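Local coordinates for alginate lyase (Bacteroides ovatus, PDB 3NNB), which probably cleaves alginate, a uronic acid polysaccharide, by beta-elimination, at residues M142-G154 / G158-S170. Residues are numbered along the deposited sequence; the frame is centred on the assembly and turned at random.
Sequences MNPHLTYGQTIPG and GMGRGAGMIDIYS
The side-chain amide of Q150 bridges R161 and D167. Its NE2 donates to D167 OD1 at 2.8 Å, nearly straight at 170°; OD1 lies in the amide plane, and the NH2 comes to its syn side, 17° out of the carboxylate plane. OE1 takes a weak bond from R161 NH2. Extended beyond CG (chi2 -168°), the glutamine passes G164 CA. R161 also sends a weak NE bond to Q150 O, and its guanidinium is sandwiched between I152 CD1, 3.7 Å from CZ, and the methyl of A163 on the opposite face.

Backbone bonds tie the two segments where glycines let them close in: R161 N reaches G149 O at 2.9 Å, while G160 N to T147 O is weak. G149 CA and G164 CA lie 4.0 Å apart. One water donates to L146 O and R161 O, another to Q150 O and M159 O.

Apolar contacts flank this core. In one of its two conformers, selenomethionine M159 sets its selenium near T147 CG2 and obliquely beside the Y148 ring, a Met-aromatic contact; L146 CD2 packs on I168 CG2 at 3.9 Å.

The loop 158-170, leading into helix 171-180, lies against strand 148-151, the parallel partner of strand 64-66. Y63 and S65 hydrogen-bond D167 OD2, R161 NH2 hydrogen-bonds a citric acid molecule, probably from the crystallisation liquor, and helix 221-236 packs against A163, I166 and I168.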
HETATM    1  N   MSE A 142      -6.353  -6.506  17.088  1.00  7.71           N
HETATM    2  CA  MSE A 142      -5.387  -7.328  16.364  1.00  6.36           C
HETATM    3  C   MSE A 142      -4.025  -7.245  17.058  1.00  6.88           C
HETATM    4  O   MSE A 142      -3.531  -6.168  17.311  1.00  8.04           O
HETATM    5  CB  MSE A 142      -5.264  -6.876  14.917  1.00  6.91           C
HETATM    6  CG  MSE A 142      -4.213  -7.614  14.130  1.00  8.45           C
HETATM    7 SE   MSE A 142      -4.052  -6.991  12.303  0.75  4.89          SE
HETATM    8  CE  MSE A 142      -2.192  -7.445  12.007  1.00  7.41           C
ATOM      9  N   ASN A 143      -3.425  -8.391  17.362  1.00  7.50           N
ATOM     10  CA  ASN A 143      -2.044  -8.410  17.876  1.00  6.96           C
ATOM     11  C   ASN A 143      -1.067  -7.853  16.849  1.00  7.05           C
ATOM     12  O   ASN A 143      -1.258  -8.037  15.642  1.00  6.59           O
ATOM     13  CB  ASN A 143      -1.666  -9.794  18.362  1.00  7.07           C
ATOM     14  CG  ASN A 143      -2.499 -10.244  19.526  1.00 10.39           C
ATOM     15  OD1 ASN A 143      -2.912  -9.427  20.352  1.00 10.94           O
ATOM     16  ND2 ASN A 143      -2.751 -11.557  19.608  1.00  8.33           N
ATOM     17  N   PRO A 144       0.002  -7.184  17.310  1.00  7.65           N
ATOM     18  CA  PRO A 144       0.895  -6.509  16.366  1.00  7.60           C
ATOM     19  C   PRO A 144       1.986  -7.434  15.783  1.00  7.57           C
ATOM     20  O   PRO A 144       3.179  -7.254  16.042  1.00  8.66           O
ATOM     21  CB  PRO A 144       1.496  -5.367  17.208  1.00  8.86           C
ATOM     22  CG  PRO A 144       1.504  -5.930  18.561  1.00  9.09           C
ATOM     23  CD  PRO A 144       0.253  -6.738  18.699  1.00 10.34           C
ATOM     24  N   HIS A 145       1.536  -8.398  14.978  1.00  7.30           N
ATOM     25  CA  HIS A 145       2.406  -9.317  14.240  1.00  6.21           C
ATOM     26  C   HIS A 145       1.602 -10.004  13.154  1.00  6.62           C
ATOM     27  O   HIS A 145       0.385 -10.010  13.180  1.00  9.10           O
ATOM     28  CB  HIS A 145       3.016 -10.369  15.152  1.00  6.84           C
ATOM     29  CG  HIS A 145       2.029 -11.356  15.681  1.00  8.89           C
ATOM     30  ND1 HIS A 145       1.665 -12.498  14.981  1.00 10.30           N
ATOM     31  CD2 HIS A 145       1.329 -11.377  16.834  1.00 10.63           C
ATOM     32  CE1 HIS A 145       0.790 -13.175  15.693  1.00 14.09           C
ATOM     33  NE2 HIS A 145       0.559 -12.513  16.812  1.00  9.28           N
ATOM     34  N   LEU A 146       2.310 -10.580  12.188  1.00  8.78           N
ATOM     35  CA  LEU A 146       1.688 -11.299  11.086  1.00  7.44           C
ATOM     36  C   LEU A 146       2.309 -12.710  10.966  1.00  7.16           C
ATOM     37  O   LEU A 146       2.545 -13.217   9.879  1.00  7.83           O
ATOM     38  CB  LEU A 146       1.812 -10.488   9.773  1.00  9.57           C
ATOM     39  CG  LEU A 146       0.797  -9.328   9.666  1.00 12.94           C
ATOM     40  CD1 LEU A 146       1.421  -8.095  10.299  1.00 16.62           C
ATOM     41  CD2 LEU A 146       0.429  -9.041   8.237  1.00 19.44           C
ATOM     42  N   THR A 147       2.478 -13.399  12.105  1.00  6.79           N
ATOM     43  CA  THR A 147       2.938 -14.776  12.095  1.00  6.75           C
ATOM     44  C   THR A 147       2.045 -15.682  11.255  1.00  7.45           C
ATOM     45  O   THR A 147       2.546 -16.642  10.633  1.00  8.62           O
ATOM     46  CB  THR A 147       3.101 -15.298  13.546  1.00 11.08           C
ATOM     47  OG1 THR A 147       4.035 -14.442  14.196  1.00  9.92           O
ATOM     48  CG2 THR A 147       3.618 -16.773  13.556  1.00  9.57           C
ATOM     49  N   TYR A 148       0.744 -15.364  11.191  1.00  8.09           N
ATOM     50  CA  TYR A 148      -0.210 -16.193  10.451  1.00  7.23           C
ATOM     51  C   TYR A 148      -0.761 -15.493   9.208  1.00  7.12           C
ATOM     52  O   TYR A 148      -1.844 -15.794   8.763  1.00  7.94           O
ATOM     53  CB  TYR A 148      -1.293 -16.726  11.384  1.00  7.93           C
ATOM     54  CG  TYR A 148      -0.675 -17.623  12.459  1.00  7.21           C
ATOM     55  CD1 TYR A 148      -0.377 -18.957  12.171  1.00  8.84           C
ATOM     56  CD2 TYR A 148      -0.322 -17.126  13.705  1.00 10.01           C
ATOM     57  CE1 TYR A 148       0.246 -19.774  13.123  1.00 11.02           C
ATOM     58  CE2 TYR A 148       0.303 -17.923  14.635  1.00  8.74           C
ATOM     59  CZ  TYR A 148       0.562 -19.264  14.357  1.00  8.83           C
ATOM     60  OH  TYR A 148       1.210 -20.078  15.306  1.00  9.80           O
ATOM     61  N   GLY A 149       0.014 -14.530   8.685  1.00  7.51           N
ATOM     62  CA  GLY A 149      -0.308 -13.885   7.409  1.00  6.83           C
ATOM     63  C   GLY A 149      -0.055 -14.850   6.261  1.00  6.35           C
ATOM     64  O   GLY A 149       1.019 -15.444   6.165  1.00  7.65           O
ATOM     65  N   GLN A 150      -1.028 -14.947   5.368  1.00  8.15           N
ATOM     66  CA  GLN A 150      -0.958 -15.830   4.189  1.00  8.23           C
ATOM     67  C   GLN A 150      -0.518 -17.264   4.450  1.00  7.83           C
ATOM     68  O   GLN A 150       0.406 -17.814   3.819  1.00  9.49           O
ATOM     69  CB  GLN A 150      -0.176 -15.188   3.044  1.00  8.22           C
ATOM     70  CG  GLN A 150      -0.856 -13.968   2.510  1.00  9.20           C
ATOM     71  CD  GLN A 150      -0.272 -13.482   1.211  1.00  8.93           C
ATOM     72  OE1 GLN A 150       0.283 -14.275   0.419  1.00  9.03           O
ATOM     73  NE2 GLN A 150      -0.395 -12.170   0.965  1.00  8.56           N
ATOM     74  N   THR A 151      -1.207 -17.851   5.421  1.00  8.56           N
ATOM     75  CA  THR A 151      -1.314 -19.318   5.541  1.00  6.96           C
ATOM     76  C   THR A 151      -1.849 -19.911   4.261  1.00 10.28           C
ATOM     77  O   THR A 151      -2.554 -19.243   3.485  1.00 12.10           O
ATOM     78  CB  THR A 151      -2.290 -19.724   6.686  1.00  7.07           C
ATOM     79  OG1 THR A 151      -3.649 -19.388   6.348  1.00  8.03           O
ATOM     80  CG2 THR A 151      -1.876 -19.123   8.049  1.00  8.93           C
ATOM     81  N   ILE A 152      -1.523 -21.166   4.023  1.00  7.55           N
ATOM     82  CA  ILE A 152      -1.989 -21.864   2.841  1.00  7.75           C
ATOM     83  C   ILE A 152      -2.413 -23.257   3.307  1.00  8.39           C
ATOM     84  O   ILE A 152      -1.621 -23.981   3.891  1.00  9.51           O
ATOM     85  CB  ILE A 152      -0.935 -22.024   1.769  1.00  9.25           C
ATOM     86  CG1 ILE A 152      -0.359 -20.686   1.299  1.00  9.38           C
ATOM     87  CG2 ILE A 152      -1.523 -22.850   0.585  1.00  9.14           C
ATOM     88  CD1 ILE A 152       0.947 -20.830   0.467  1.00  8.56           C
ATOM     89  N   PRO A 153      -3.668 -23.634   3.052  1.00  7.60           N
ATOM     90  CA  PRO A 153      -4.162 -24.958   3.444  1.00  7.39           C
ATOM     91  C   PRO A 153      -3.284 -26.086   2.940  1.00  9.11           C
ATOM     92  O   PRO A 153      -2.981 -26.174   1.747  1.00  9.71           O
ATOM     93  CB  PRO A 153      -5.548 -24.994   2.809  1.00  9.61           C
ATOM     94  CG  PRO A 153      -5.990 -23.569   2.879  1.00  9.56           C
ATOM     95  CD  PRO A 153      -4.742 -22.834   2.458  1.00  9.16           C
ATOM     96  N   GLY A 154      -2.854 -26.925   3.870  1.00 10.65           N
ATOM     97  CA  GLY A 154      -2.001 -28.047   3.576  1.00 12.57           C
ATOM     98  C   GLY A 154      -0.524 -27.769   3.417  1.00 11.65           C
ATOM     99  O   GLY A 154       0.236 -28.709   3.142  1.00 14.10           O
ATOM    100  N   GLY A 158       0.714 -25.037   8.745  1.00 10.05           N
ATOM    101  CA  GLY A 158      -0.246 -24.148   9.375  1.00 11.12           C
ATOM    102  C   GLY A 158       0.255 -22.753   9.735  1.00 11.38           C
ATOM    103  O   GLY A 158      -0.501 -21.952  10.271  1.00 12.57           O
HETATM  104  N   MSE A 159       1.510 -22.478   9.424  1.00  8.16           N
HETATM  105  CA  MSE A 159       2.161 -21.217   9.698  0.70 10.32           C
HETATM  106  C   MSE A 159       1.867 -20.210   8.593  1.00 10.63           C
HETATM  107  O   MSE A 159       1.556 -20.598   7.497  1.00 11.84           O
HETATM  108  CB  MSE A 159       3.654 -21.498   9.813  0.70 11.92           C
HETATM  109  CG  MSE A 159       4.523 -20.382  10.303  0.70 14.21           C
HETATM  110 SE   MSE A 159       4.184 -19.819  12.063  0.52 12.11          SE
HETATM  111  CE  MSE A 159       4.051 -21.454  13.055  0.70 16.20           C
ATOM    112  N   GLY A 160       1.956 -18.917   8.903  1.00  9.18           N
ATOM    113  CA  GLY A 160       1.994 -17.919   7.870  1.00  9.15           C
ATOM    114  C   GLY A 160       3.358 -17.876   7.219  1.00 10.55           C
ATOM    115  O   GLY A 160       4.244 -18.730   7.449  1.00 10.62           O
ATOM    116  N   ARG A 161       3.577 -16.850   6.394  1.00  8.52           N
ATOM    117  CA  ARG A 161       4.809 -16.749   5.654  1.00  7.11           C
ATOM    118  C   ARG A 161       5.134 -15.278   5.388  1.00  7.65           C
ATOM    119  O   ARG A 161       4.294 -14.418   5.569  1.00  8.17           O
ATOM    120  CB  ARG A 161       4.749 -17.556   4.358  1.00 10.45           C
ATOM    121  CG  ARG A 161       3.687 -17.106   3.455  1.00 11.30           C
ATOM    122  CD  ARG A 161       3.536 -17.945   2.201  1.00  9.77           C
ATOM    123  NE  ARG A 161       2.420 -17.407   1.453  1.00 10.70           N
ATOM    124  CZ  ARG A 161       2.326 -17.377   0.124  1.00  8.20           C
ATOM    125  NH1 ARG A 161       3.267 -17.945  -0.631  1.00 12.55           N
ATOM    126  NH2 ARG A 161       1.280 -16.805  -0.454  1.00 13.05           N
ATOM    127  N   GLY A 162       6.360 -15.000   4.983  1.00  8.14           N
ATOM    128  CA  GLY A 162       6.752 -13.624   4.772  1.00  7.91           C
ATOM    129  C   GLY A 162       5.774 -12.831   3.901  1.00  7.95           C
ATOM    130  O   GLY A 162       5.502 -11.671   4.206  1.00  6.74           O
ATOM    131  N   ALA A 163       5.275 -13.467   2.810  1.00  8.30           N
ATOM    132  CA  ALA A 163       4.353 -12.840   1.861  1.00  8.23           C
ATOM    133  C   ALA A 163       3.173 -12.168   2.525  1.00  8.48           C
ATOM    134  O   ALA A 163       2.622 -11.238   1.977  1.00  7.55           O
ATOM    135  CB  ALA A 163       3.875 -13.874   0.827  1.00  8.34           C
ATOM    136  N   GLY A 164       2.752 -12.646   3.698  1.00  6.74           N
ATOM    137  CA  GLY A 164       1.669 -11.978   4.444  1.00  8.09           C
ATOM    138  C   GLY A 164       1.901 -10.528   4.792  1.00  5.22           C
ATOM    139  O   GLY A 164       0.930  -9.771   5.007  1.00  8.30           O
HETATM  140  N   MSE A 165       3.164 -10.117   4.829  1.00  7.59           N
HETATM  141  CA  MSE A 165       3.505  -8.707   5.098  0.50  6.87           C
HETATM  142  C   MSE A 165       2.837  -7.770   4.100  1.00  7.28           C
HETATM  143  O   MSE A 165       2.484  -6.643   4.446  1.00  9.82           O
HETATM  144  CB  MSE A 165       5.022  -8.485   5.086  0.50  7.92           C
HETATM  145  CG  MSE A 165       5.723  -8.813   6.396  0.50 10.12           C
HETATM  146 SE   MSE A 165       5.213  -7.650   7.852  0.38  6.71          SE
HETATM  147  CE  MSE A 165       5.467  -5.954   6.975  0.50  9.99           C
ATOM    148  N   ILE A 166       2.671  -8.204   2.854  1.00  6.18           N
ATOM    149  CA  ILE A 166       2.068  -7.331   1.845  1.00  8.47           C
ATOM    150  C   ILE A 166       0.634  -6.948   2.237  1.00  8.63           C
ATOM    151  O   ILE A 166       0.132  -5.918   1.791  1.00  9.79           O
ATOM    152  CB  ILE A 166       2.168  -7.946   0.402  1.00 10.06           C
ATOM    153  CG1 ILE A 166       2.161  -6.860  -0.686  1.00 11.89           C
ATOM    154  CG2 ILE A 166       1.019  -8.970   0.123  1.00  9.69           C
ATOM    155  CD1 ILE A 166       3.401  -5.991  -0.729  1.00  9.38           C
ATOM    156  N   ASP A 167      -0.039  -7.796   3.020  1.00  9.05           N
ATOM    157  CA  ASP A 167      -1.443  -7.557   3.393  1.00  7.49           C
ATOM    158  C   ASP A 167      -1.651  -6.187   4.037  1.00  8.22           C
ATOM    159  O   ASP A 167      -2.731  -5.605   3.921  1.00  9.90           O
ATOM    160  CB  ASP A 167      -1.960  -8.610   4.376  1.00  7.48           C
ATOM    161  CG  ASP A 167      -2.118 -10.010   3.764  1.00 12.13           C
ATOM    162  OD1 ASP A 167      -1.626 -10.249   2.645  1.00  9.67           O
ATOM    163  OD2 ASP A 167      -2.703 -10.884   4.448  1.00  7.62           O
ATOM    164  N   ILE A 168      -0.640  -5.688   4.770  1.00  7.43           N
ATOM    165  CA  ILE A 168      -0.783  -4.451   5.524  1.00  5.62           C
ATOM    166  C   ILE A 168      -0.128  -3.272   4.864  1.00  6.00           C
ATOM    167  O   ILE A 168       0.054  -2.237   5.475  1.00  8.49           O
ATOM    168  CB  ILE A 168      -0.264  -4.593   6.988  1.00  6.26           C
ATOM    169  CG1 ILE A 168       1.202  -5.041   7.078  1.00  7.22           C
ATOM    170  CG2 ILE A 168      -1.208  -5.508   7.774  1.00  8.80           C
ATOM    171  CD1 ILE A 168       1.883  -4.635   8.445  1.00 10.33           C
ATOM    172  N   TYR A 169       0.266  -3.416   3.588  1.00  5.46           N
ATOM    173  CA  TYR A 169       0.982  -2.333   2.908  1.00  4.98           C
ATOM    174  C   TYR A 169       0.195  -0.990   2.968  1.00  5.02           C
ATOM    175  O   TYR A 169       0.812   0.073   3.083  1.00  7.60           O
ATOM    176  CB  TYR A 169       1.288  -2.680   1.464  1.00  6.67           C
ATOM    177  CG  TYR A 169       2.206  -1.655   0.810  1.00  5.01           C
ATOM    178  CD1 TYR A 169       3.581  -1.788   0.917  1.00  6.92           C
ATOM    179  CD2 TYR A 169       1.698  -0.537   0.148  1.00  6.75           C
ATOM    180  CE1 TYR A 169       4.431  -0.848   0.370  1.00  6.83           C
ATOM    181  CE2 TYR A 169       2.543   0.407  -0.409  1.00  4.68           C
ATOM    182  CZ  TYR A 169       3.917   0.236  -0.285  1.00  5.65           C
ATOM    183  OH  TYR A 169       4.763   1.208  -0.832  1.00  8.13           O
ATOM    184  N   SER A 170      -1.134  -1.045   2.887  1.00  8.02           N
ATOM    185  CA  SER A 170      -1.963   0.161   2.980  1.00  9.18           C
ATOM    186  C   SER A 170      -1.830   0.937   4.307  1.00  9.68           C
ATOM    187  O   SER A 170      -2.227   2.111   4.369  1.00  7.81           O
ATOM    188  CB  SER A 170      -3.441  -0.129   2.697  1.00  9.31           C
ATOM    189  OG  SER A 170      -4.013  -0.894   3.721  1.00  9.42           O
TER
HETATM  190  O   HOH W   1       3.152 -12.429   7.266  1.00 12.90           O
HETATM  191  O   HOH W   2       2.002 -19.999   4.658  1.00 11.95           O
HETATM  192  O   HOH W   3      -0.059 -22.486   6.218  1.00  8.78           O
HETATM  193  O   HOH W   4      -1.562 -25.425   6.566  1.00 30.64           O